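Long-range contacts in 26S proteasome regulatory subunit rpn10 (Schizosaccharomyces pombe, PDB 2X5N), which protects ubiquitin chains against disassembly by deubiquitinating enzymes, thereby promoting protein degradation by the 26S proteasome: residues 2-10 / 89-100; 117-127 / 151-159. One frame throughout, in Å; residues are numbered along the deposited sequence.

Both contacts lie on the same face of the sheet of this von Willebrand factor A domain. Contact 1 lays helix 86-98 against the central strand 3-9, and contact 2 pairs the neighbouring helices 121-133 and 151-159 further along that face. Their centres are about 18 Å apart, yet they meet where helices 86-98 and 121-133 lie side by side: Gln91 NE2 approaches Leu127 CD2 to 3.7 Å. Ile90 also turns toward Leu127 and Phe155, though it is modelled in two conformers and the detail there is doubtful. Each contact has a sulfate at its margin, probably from the crystallisation liquor, bound to a backbone N-H; neither ion lies between its segments.

Contact 1. Residues 2-10 / 89-100; sequences LEATMILID and GIQIAQLALKHR. With SO4 (sulfate ion), chain B.
Met6 and Leu97 both set CG beside the backbone N and opposite the carbonyl carbon, chi1 being -69° in Met6. The two side chains then run alongside each other with opposed headings, Met6 CG lying 3.6 Å from Leu97 CG. Further bends at chi2 and chi3 fold the methionine over, and its CE comes to rest 4.2 Å from Ala96 CB. One branch of Leu97 reaches on along the strand, where CD2 sits 3.8 Å from Ala4 CB. The same methyl lies 3.5 Å from Ala4 O. At the other end Leu8 divides its methyls. CD1 goes to Ala93 CB at 3.9 Å, and CD2 rests 3.7 Å from Gly89 O.

Strand 3-9 and this part of helix 86-98 run nearly antiparallel, at 148°. Gly89, Ala93 and Ala96 give the helix a low-relief surface on which the larger Met6 and Leu8 can lie. Met51 of the adjacent strand 47-52 packs on Met6, Leu8 and Ala93. Helix 24-42 covers the opposite side of strand 3-9 through Thr5, Ile7 and Ile9, completing the three-layer alpha/beta/alpha build of a von Willebrand factor A domain.

Beyond the helix Arg100 brings its CD against Ala4 CB, 4.0 Å away, and its head turns back on its own chain. NH1 donates to Leu97 O at 3.0 Å from above the carbonyl plane, Arg100 N reaches that oxygen from the opposite face, and NE is taken by Gln105 O. Strand and helix themselves are joined by van der Waals packing without a polar bond between them, aliphatic side chains lying on one another and on backbone carbonyls.

Contact 2. Residues 117-127 / 151-159; sequences IVEDEKNLIRL and ALQHFIDAA. With SO4 (sulfate ion), chain C.
Glu121 and His154 make the polar link between helices 121-133 and 151-159, which lie side by side and nearly parallel. The glutamate holds CG opposite its backbone N (chi1 -175°) and stretches its chain across to the facing helix, so that OE2 meets the edge of the imidazole, 2.5 Å from His154 ND1. Carboxylate and ring are turned 30° from each other and the bond is bent, 141° at the hydrogen; so short a distance should be taken with some doubt.

A second polar group gathers at the start of helix 121-133. Asp120 is its N-cap, OD1 accepting from Asn123 N at 3.0 Å and also from Asn123 ND2. Glu121 N, in the first turn, donates to sulfate O2 at 2.7 Å.

The apolar seam is buried at Leu124, Leu152 and Phe155 and partly exposed at Ile125 and Ala158. Phe155 crosses Leu124 at about a right angle and presents its ring edge to the backbone, CD1 only 3.2 Å from Leu124 O, with Leu127 CB at the same edge. Leu124, less well ordered, also places CD1 4.0 Å from Ala151 CB. Ile125 pushes CD1 to within 3.6 Å of His154 O and lays CG2 4.2 Å from Ala158 CB. Ahead of the helix, Ile117 CD1 is modelled 3.3 Å from Leu152 CD2, tighter than carbon atoms normally allow and so doubtful in detail.

Beneath, Leu152 and Phe155 rest on Ile140 of strand 136-143, shared by two consecutive beta-alpha-beta crossovers whose helices are these two. On the solvent-facing side, if the histidine bond is real at about this length, the carboxylate could favour protonated His154, though solvent around the exposed ring would temper this.

Contact 1. Residues 2-10 / 89-100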
loop_
_atom_site.group_PDB
_atom_site.type_symbol
_atom_site.label_atom_id
_atom_site.label_comp_id
_atom_site.label_asym_id
_atom_site.label_seq_id
_atom_site.Cartn_x
_atom_site.Cartn_y
_atom_site.Cartn_z
ATOM N N LEU A 2 1.240 9.509 -14.963
ATOM C CA LEU A 2 1.748 8.255 -15.482
ATOM C C LEU A 2 2.702 7.642 -14.455
ATOM O O LEU A 2 3.800 8.156 -14.219
ATOM C CB LEU A 2 2.446 8.489 -16.814
ATOM C CG LEU A 2 3.133 7.264 -17.407
ATOM C CD1 LEU A 2 2.134 6.212 -17.787
ATOM C CD2 LEU A 2 3.916 7.672 -18.652
ATOM N N GLU A 3 2.240 6.571 -13.809
ATOM C CA GLU A 3 2.973 5.948 -12.719
ATOM C C GLU A 3 2.700 4.441 -12.632
ATOM O O GLU A 3 1.631 3.950 -13.007
ATOM C CB GLU A 3 2.666 6.635 -11.371
ATOM C CG GLU A 3 1.207 6.522 -10.913
ATOM C CD GLU A 3 0.913 7.295 -9.641
ATOM O OE1 GLU A 3 1.855 7.675 -8.923
ATOM O OE2 GLU A 3 -0.282 7.507 -9.337
ATOM N N ALA A 4 3.699 3.733 -12.116
ATOM C CA ALA A 4 3.615 2.334 -11.728
ATOM C C ALA A 4 3.483 2.294 -10.225
ATOM O O ALA A 4 4.262 2.945 -9.511
ATOM C CB ALA A 4 4.902 1.620 -12.116
ATOM N N THR A 5 2.540 1.509 -9.728
ATOM C CA THR A 5 2.250 1.483 -8.300
ATOM C C THR A 5 2.326 0.066 -7.785
ATOM O O THR A 5 1.641 -0.828 -8.295
ATOM C CB THR A 5 0.830 2.022 -8.012
ATOM O OG1 THR A 5 0.689 3.349 -8.529
ATOM C CG2 THR A 5 0.514 2.063 -6.531
ATOM N N MET A 6 3.151 -0.137 -6.762
ATOM C CA MET A 6 3.137 -1.391 -6.026
ATOM C C MET A 6 2.225 -1.227 -4.823
ATOM O O MET A 6 2.448 -0.337 -3.996
ATOM C CB MET A 6 4.532 -1.802 -5.558
ATOM C CG MET A 6 5.493 -2.206 -6.677
ATOM S SD MET A 6 4.950 -3.603 -7.658
ATOM C CE MET A 6 4.823 -4.859 -6.493
ATOM N N ILE A 7 1.203 -2.076 -4.753
ATOM C CA ILE A 7 0.252 -2.098 -3.656
ATOM C C ILE A 7 0.655 -3.221 -2.698
ATOM O O ILE A 7 0.769 -4.362 -3.096
ATOM C CB ILE A 7 -1.215 -2.262 -4.152
ATOM C CG1 ILE A 7 -1.576 -1.118 -5.124
ATOM C CG2 ILE A 7 -2.119 -2.267 -2.957
ATOM C CD1 ILE A 7 -2.871 -1.274 -5.867
ATOM N N LEU A 8 0.906 -2.847 -1.447
ATOM C CA LEU A 8 1.418 -3.738 -0.429
ATOM C C LEU A 8 0.333 -3.985 0.604
ATOM O O LEU A 8 -0.106 -3.050 1.299
ATOM C CB LEU A 8 2.624 -3.109 0.277
ATOM C CG LEU A 8 3.988 -3.304 -0.400
ATOM C CD1 LEU A 8 3.968 -2.902 -1.886
ATOM C CD2 LEU A 8 5.066 -2.512 0.327
ATOM N N ILE A 9 -0.094 -5.235 0.704
ATOM C CA ILE A 9 -1.133 -5.621 1.660
ATOM C C ILE A 9 -0.506 -6.255 2.887
ATOM O O ILE A 9 0.498 -6.967 2.808
ATOM C CB ILE A 9 -2.211 -6.553 1.047
ATOM C CG1 ILE A 9 -1.647 -7.873 0.489
ATOM C CG2 ILE A 9 -2.988 -5.773 -0.016
ATOM C CD1 ILE A 9 -2.722 -8.822 0.128
ATOM N N ASP A 10 -1.103 -5.953 4.028
ATOM C CA ASP A 10 -0.727 -6.555 5.289
ATOM C C ASP A 10 -1.543 -7.843 5.450
ATOM O O ASP A 10 -2.773 -7.802 5.584
ATOM C CB ASP A 10 -0.968 -5.543 6.418
ATOM C CG ASP A 10 -0.437 -5.987 7.773
ATOM O OD1 ASP A 10 -0.250 -7.201 8.001
ATOM O OD2 ASP A 10 -0.223 -5.088 8.619
ATOM N N GLY A 89 9.351 -4.946 3.160
ATOM C CA GLY A 89 8.361 -4.811 2.103
ATOM C C GLY A 89 8.596 -3.590 1.226
ATOM O O GLY A 89 8.547 -3.707 0.001
ATOM N N ILE A 90 8.824 -2.426 1.809
ATOM C CA ILE A 90 8.977 -1.258 0.965
ATOM C C ILE A 90 10.333 -1.260 0.244
ATOM O O ILE A 90 10.472 -0.618 -0.793
ATOM C CB ILE A 90 8.740 0.063 1.721
ATOM C CG1 ILE A 90 9.754 0.224 2.847
ATOM C CG2 ILE A 90 7.304 0.135 2.252
ATOM C CD1 ILE A 90 9.692 1.600 3.545
ATOM N N GLN A 91 11.314 -2.008 0.751
ATOM C CA GLN A 91 12.558 -2.197 -0.001
ATOM C C GLN A 91 12.368 -3.137 -1.196
ATOM O O GLN A 91 12.789 -2.829 -2.310
ATOM C CB GLN A 91 13.652 -2.695 0.932
ATOM C CG GLN A 91 14.104 -1.660 1.908
ATOM C CD GLN A 91 15.260 -2.127 2.752
ATOM O OE1 GLN A 91 15.464 -3.325 2.950
ATOM N NE2 GLN A 91 16.036 -1.171 3.260
ATOM N N ILE A 92 11.711 -4.274 -0.972
ATOM C CA ILE A 92 11.436 -5.208 -2.050
ATOM C C ILE A 92 10.559 -4.549 -3.118
ATOM O O ILE A 92 10.737 -4.768 -4.317
ATOM C CB ILE A 92 10.811 -6.486 -1.502
ATOM C CG1 ILE A 92 11.841 -7.272 -0.669
ATOM C CG2 ILE A 92 10.266 -7.366 -2.619
ATOM C CD1 ILE A 92 11.238 -8.379 0.179
ATOM N N ALA A 93 9.611 -3.712 -2.687
ATOM C CA ALA A 93 8.761 -2.997 -3.629
ATOM C C ALA A 93 9.581 -2.091 -4.519
ATOM O O ALA A 93 9.312 -1.962 -5.711
ATOM C CB ALA A 93 7.718 -2.183 -2.879
ATOM N N GLN A 94 10.575 -1.412 -3.952
ATOM C CA GLN A 94 11.451 -0.584 -4.777
ATOM C C GLN A 94 12.239 -1.410 -5.793
ATOM O O GLN A 94 12.420 -0.988 -6.940
ATOM C CB GLN A 94 12.389 0.219 -3.901
ATOM C CG GLN A 94 11.639 1.339 -3.190
ATOM C CD GLN A 94 12.545 2.120 -2.293
ATOM O OE1 GLN A 94 13.343 2.950 -2.760
ATOM N NE2 GLN A 94 12.436 1.886 -0.987
ATOM N N LEU A 95 12.722 -2.577 -5.377
ATOM C CA LEU A 95 13.388 -3.478 -6.308
ATOM C C LEU A 95 12.419 -3.894 -7.437
ATOM O O LEU A 95 12.776 -3.871 -8.616
ATOM C CB LEU A 95 13.948 -4.690 -5.547
ATOM C CG LEU A 95 14.555 -5.833 -6.380
ATOM C CD1 LEU A 95 15.700 -5.346 -7.253
ATOM C CD2 LEU A 95 15.028 -6.935 -5.468
ATOM N N ALA A 96 11.185 -4.233 -7.086
ATOM C CA ALA A 96 10.192 -4.620 -8.079
ATOM C C ALA A 96 9.935 -3.480 -9.069
ATOM O O ALA A 96 9.841 -3.715 -10.286
ATOM C CB ALA A 96 8.924 -5.048 -7.383
ATOM N N LEU A 97 9.849 -2.244 -8.558
ATOM C CA LEU A 97 9.550 -1.105 -9.407
ATOM C C LEU A 97 10.661 -0.830 -10.419
ATOM O O LEU A 97 10.409 -0.259 -11.469
ATOM C CB LEU A 97 9.251 0.137 -8.574
ATOM C CG LEU A 97 7.840 0.143 -7.945
ATOM C CD1 LEU A 97 7.767 1.098 -6.771
ATOM C CD2 LEU A 97 6.747 0.480 -8.967
ATOM N N LYS A 98 11.880 -1.259 -10.119
ATOM C CA LYS A 98 12.983 -1.144 -11.082
ATOM C C LYS A 98 12.799 -2.037 -12.288
ATOM O O LYS A 98 13.429 -1.820 -13.325
ATOM C CB LYS A 98 14.316 -1.542 -10.433
ATOM C CG LYS A 98 14.760 -0.600 -9.361
ATOM C CD LYS A 98 16.186 -0.849 -8.889
ATOM C CE LYS A 98 16.438 0.015 -7.679
ATOM N NZ LYS A 98 17.865 0.048 -7.296
ATOM N N HIS A 99 11.985 -3.069 -12.153
ATOM C CA HIS A 99 11.759 -3.992 -13.246
ATOM C C HIS A 99 10.596 -3.537 -14.116
ATOM O O HIS A 99 10.230 -4.232 -15.055
ATOM C CB HIS A 99 11.487 -5.420 -12.733
ATOM C CG HIS A 99 12.644 -6.042 -12.002
ATOM N ND1 HIS A 99 12.484 -6.762 -10.835
ATOM C CD2 HIS A 99 13.972 -6.053 -12.269
ATOM C CE1 HIS A 99 13.663 -7.188 -10.416
ATOM N NE2 HIS A 99 14.583 -6.772 -11.268
ATOM N N ARG A 100 9.985 -2.385 -13.824
ATOM C CA ARG A 100 8.883 -1.923 -14.663
ATOM C C ARG A 100 9.365 -1.793 -16.095
ATOM O O ARG A 100 10.454 -1.280 -16.354
ATOM C CB ARG A 100 8.310 -0.600 -14.138
ATOM C CG ARG A 100 9.150 0.641 -14.393
ATOM C CD ARG A 100 8.671 1.788 -13.494
ATOM N NE ARG A 100 9.396 3.027 -13.763
ATOM C CZ ARG A 100 10.643 3.260 -13.384
ATOM N NH1 ARG A 100 11.297 2.360 -12.661
ATOM N NH2 ARG A 100 11.230 4.401 -13.712
HETATM S S SO4 B . 2.571 12.884 -15.936
HETATM O O1 SO4 B . 3.000 14.089 -15.226
HETATM O O2 SO4 B . 1.099 12.850 -16.013
HETATM O O3 SO4 B . 3.135 12.954 -17.276
HETATM O O4 SO4 B . 3.108 11.757 -15.233
#

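Contact 2. Residues 117-127 / 151-159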
loop_
_atom_site.group_PDB
_atom_site.type_symbol
_atom_site.label_atom_id
_atom_site.label_comp_id
_atom_site.label_asym_id
_atom_site.label_seq_id
_atom_site.Cartn_x
_atom_site.Cartn_y
_atom_site.Cartn_z
ATOM N N ILE A 117 4.894 -1.676 13.502
ATOM C CA ILE A 117 6.023 -1.643 12.575
ATOM C C ILE A 117 7.276 -2.204 13.243
ATOM O O ILE A 117 7.614 -1.826 14.351
ATOM C CB ILE A 117 6.230 -0.244 12.034
ATOM C CG1 ILE A 117 5.065 0.084 11.099
ATOM C CG2 ILE A 117 7.565 -0.126 11.288
ATOM C CD1 ILE A 117 5.060 1.482 10.564
ATOM N N VAL A 118 7.976 -3.115 12.574
ATOM C CA VAL A 118 9.104 -3.764 13.211
ATOM C C VAL A 118 10.296 -2.797 13.326
ATOM O O VAL A 118 10.977 -2.797 14.330
ATOM C CB VAL A 118 9.484 -5.083 12.481
ATOM C CG1 VAL A 118 9.888 -4.819 11.039
ATOM C CG2 VAL A 118 10.585 -5.815 13.239
ATOM N N GLU A 119 10.526 -1.958 12.318
ATOM C CA GLU A 119 11.570 -0.923 12.380
ATOM C C GLU A 119 11.329 0.086 13.499
ATOM O O GLU A 119 10.189 0.468 13.764
ATOM C CB GLU A 119 11.648 -0.166 11.053
ATOM C CG GLU A 119 12.339 -0.953 9.943
ATOM C CD GLU A 119 11.475 -2.053 9.349
ATOM O OE1 GLU A 119 10.231 -2.000 9.417
ATOM O OE2 GLU A 119 12.043 -2.981 8.767
ATOM N N ASP A 120 12.400 0.558 14.128
ATOM C CA ASP A 120 12.257 1.695 15.040
ATOM C C ASP A 120 12.229 3.002 14.244
ATOM O O ASP A 120 12.365 2.991 13.022
ATOM C CB ASP A 120 13.345 1.704 16.121
ATOM C CG ASP A 120 14.748 1.872 15.565
ATOM O OD1 ASP A 120 14.918 2.309 14.413
ATOM O OD2 ASP A 120 15.706 1.587 16.307
ATOM N N GLU A 121 12.039 4.131 14.916
ATOM C CA GLU A 121 11.795 5.363 14.185
ATOM C C GLU A 121 13.018 5.814 13.394
ATOM O O GLU A 121 12.880 6.259 12.270
ATOM C CB GLU A 121 11.285 6.490 15.085
ATOM C CG GLU A 121 10.923 7.735 14.279
ATOM C CD GLU A 121 9.936 8.649 14.976
ATOM O OE1 GLU A 121 9.335 8.237 15.990
ATOM O OE2 GLU A 121 9.754 9.784 14.494
ATOM N N LYS A 122 14.204 5.695 13.979
ATOM C CA LYS A 122 15.426 6.076 13.282
ATOM C C LYS A 122 15.505 5.329 11.955
ATOM O O LYS A 122 15.757 5.921 10.911
ATOM C CB LYS A 122 16.658 5.782 14.135
ATOM C CG LYS A 122 17.941 5.716 13.329
ATOM C CD LYS A 122 19.159 6.028 14.173
ATOM C CE LYS A 122 19.322 7.522 14.373
ATOM N NZ LYS A 122 20.754 7.876 14.526
ATOM N N ASN A 123 15.289 4.024 12.009
ATOM C CA ASN A 123 15.109 3.223 10.800
ATOM C C ASN A 123 14.035 3.596 9.792
ATOM O O ASN A 123 14.250 3.562 8.590
ATOM C CB ASN A 123 15.491 1.735 10.902
ATOM C CG ASN A 123 16.920 1.525 11.370
ATOM O OD1 ASN A 123 17.861 1.662 10.594
ATOM N ND2 ASN A 123 17.086 1.182 12.638
ATOM N N LEU A 124 12.867 3.957 10.322
ATOM C CA LEU A 124 11.763 4.430 9.498
ATOM C C LEU A 124 12.162 5.690 8.745
ATOM O O LEU A 124 11.826 5.847 7.579
ATOM C CB LEU A 124 10.526 4.717 10.352
ATOM C CG LEU A 124 9.583 3.550 10.631
ATOM C CD1 LEU A 124 8.403 4.025 11.460
ATOM C CD2 LEU A 124 9.108 2.925 9.331
ATOM N N ILE A 125 12.881 6.598 9.399
ATOM C CA ILE A 125 13.234 7.856 8.749
ATOM C C ILE A 125 14.296 7.623 7.682
ATOM O O ILE A 125 14.235 8.218 6.610
ATOM C CB ILE A 125 13.728 8.914 9.748
ATOM C CG1 ILE A 125 12.626 9.256 10.754
ATOM C CG2 ILE A 125 14.185 10.160 9.006
ATOM C CD1 ILE A 125 11.299 9.614 10.123
ATOM N N ARG A 126 15.267 6.765 7.971
ATOM C CA ARG A 126 16.235 6.357 6.968
ATOM C C ARG A 126 15.531 5.767 5.747
ATOM O O ARG A 126 15.883 6.100 4.619
ATOM C CB ARG A 126 17.203 5.317 7.528
ATOM C CG ARG A 126 18.255 5.901 8.464
ATOM C CD ARG A 126 19.192 4.819 8.972
ATOM N NE ARG A 126 20.136 5.341 9.953
ATOM C CZ ARG A 126 20.904 4.589 10.734
ATOM N NH1 ARG A 126 20.843 3.266 10.659
ATOM N NH2 ARG A 126 21.732 5.162 11.597
ATOM N N LEU A 127 14.540 4.897 5.978
ATOM C CA LEU A 127 13.756 4.300 4.889
ATOM C C LEU A 127 13.121 5.415 4.031
ATOM O O LEU A 127 13.201 5.396 2.793
ATOM C CB LEU A 127 12.687 3.356 5.457
ATOM C CG LEU A 127 13.156 1.972 5.914
ATOM C CD1 LEU A 127 12.144 1.337 6.872
ATOM C CD2 LEU A 127 13.399 1.044 4.726
ATOM N N ALA A 151 4.731 7.901 14.520
ATOM C CA ALA A 151 5.944 7.530 13.804
ATOM C C ALA A 151 5.712 7.566 12.299
ATOM O O ALA A 151 6.582 7.966 11.537
ATOM C CB ALA A 151 6.408 6.149 14.233
ATOM N N LEU A 152 4.535 7.143 11.866
ATOM C CA LEU A 152 4.248 7.123 10.438
ATOM C C LEU A 152 4.071 8.527 9.866
ATOM O O LEU A 152 4.333 8.743 8.686
ATOM C CB LEU A 152 3.038 6.241 10.136
ATOM C CG LEU A 152 3.365 4.746 10.169
ATOM C CD1 LEU A 152 2.122 3.904 9.951
ATOM C CD2 LEU A 152 4.423 4.415 9.130
ATOM N N GLN A 153 3.643 9.483 10.685
ATOM C CA GLN A 153 3.533 10.859 10.211
ATOM C C GLN A 153 4.925 11.409 9.930
ATOM O O GLN A 153 5.148 12.080 8.928
ATOM C CB GLN A 153 2.799 11.747 11.224
ATOM C CG GLN A 153 2.646 13.203 10.785
ATOM C CD GLN A 153 1.741 13.371 9.581
ATOM O OE1 GLN A 153 0.583 12.966 9.604
ATOM N NE2 GLN A 153 2.262 13.985 8.525
ATOM N N HIS A 154 5.877 11.120 10.813
ATOM C CA HIS A 154 7.249 11.552 10.592
ATOM C C HIS A 154 7.860 10.887 9.356
ATOM O O HIS A 154 8.603 11.507 8.612
ATOM C CB HIS A 154 8.106 11.242 11.819
ATOM C CG HIS A 154 7.583 11.849 13.085
ATOM N ND1 HIS A 154 7.771 11.273 14.324
ATOM C CD2 HIS A 154 6.865 12.978 13.301
ATOM C CE1 HIS A 154 7.205 12.027 15.249
ATOM N NE2 HIS A 154 6.646 13.066 14.654
ATOM N N PHE A 155 7.546 9.617 9.153
ATOM C CA PHE A 155 7.980 8.879 7.976
ATOM C C PHE A 155 7.469 9.554 6.690
ATOM O O PHE A 155 8.232 9.828 5.756
ATOM C CB PHE A 155 7.462 7.445 8.082
ATOM C CG PHE A 155 7.657 6.613 6.821
ATOM C CD1 PHE A 155 8.814 5.885 6.603
ATOM C CD2 PHE A 155 6.664 6.559 5.866
ATOM C CE1 PHE A 155 8.980 5.127 5.465
ATOM C CE2 PHE A 155 6.823 5.802 4.719
ATOM C CZ PHE A 155 7.974 5.094 4.514
ATOM N N ILE A 156 6.170 9.810 6.637
ATOM C CA ILE A 156 5.607 10.424 5.443
ATOM C C ILE A 156 6.202 11.817 5.214
ATOM O O ILE A 156 6.493 12.191 4.093
ATOM C CB ILE A 156 4.062 10.424 5.497
ATOM C CG1 ILE A 156 3.552 8.990 5.309
ATOM C CG2 ILE A 156 3.495 11.304 4.391
ATOM C CD1 ILE A 156 3.714 8.478 3.895
ATOM N N ASP A 157 6.394 12.586 6.279
ATOM C CA ASP A 157 6.958 13.914 6.151
ATOM C C ASP A 157 8.368 13.838 5.577
ATOM O O ASP A 157 8.753 14.678 4.774
ATOM C CB ASP A 157 6.997 14.646 7.506
ATOM C CG ASP A 157 5.629 15.055 7.992
ATOM O OD1 ASP A 157 4.725 15.196 7.149
ATOM O OD2 ASP A 157 5.471 15.250 9.218
ATOM N N ALA A 158 9.128 12.809 5.960
ATOM C CA ALA A 158 10.506 12.656 5.484
ATOM C C ALA A 158 10.585 12.175 4.034
ATOM O O ALA A 158 11.560 12.459 3.333
ATOM C CB ALA A 158 11.276 11.704 6.382
ATOM N N ALA A 159 9.576 11.432 3.591
ATOM C CA ALA A 159 9.545 10.888 2.232
ATOM C C ALA A 159 9.011 11.925 1.250
ATOM O O ALA A 159 9.273 11.838 0.040
ATOM C CB ALA A 159 8.663 9.638 2.182
HETATM S S SO4 C . 11.804 4.288 18.769
HETATM O O1 SO4 C . 11.627 5.416 19.675
HETATM O O2 SO4 C . 11.194 4.601 17.487
HETATM O O3 SO4 C . 11.165 3.100 19.327
HETATM O O4 SO4 C . 13.242 4.034 18.631
#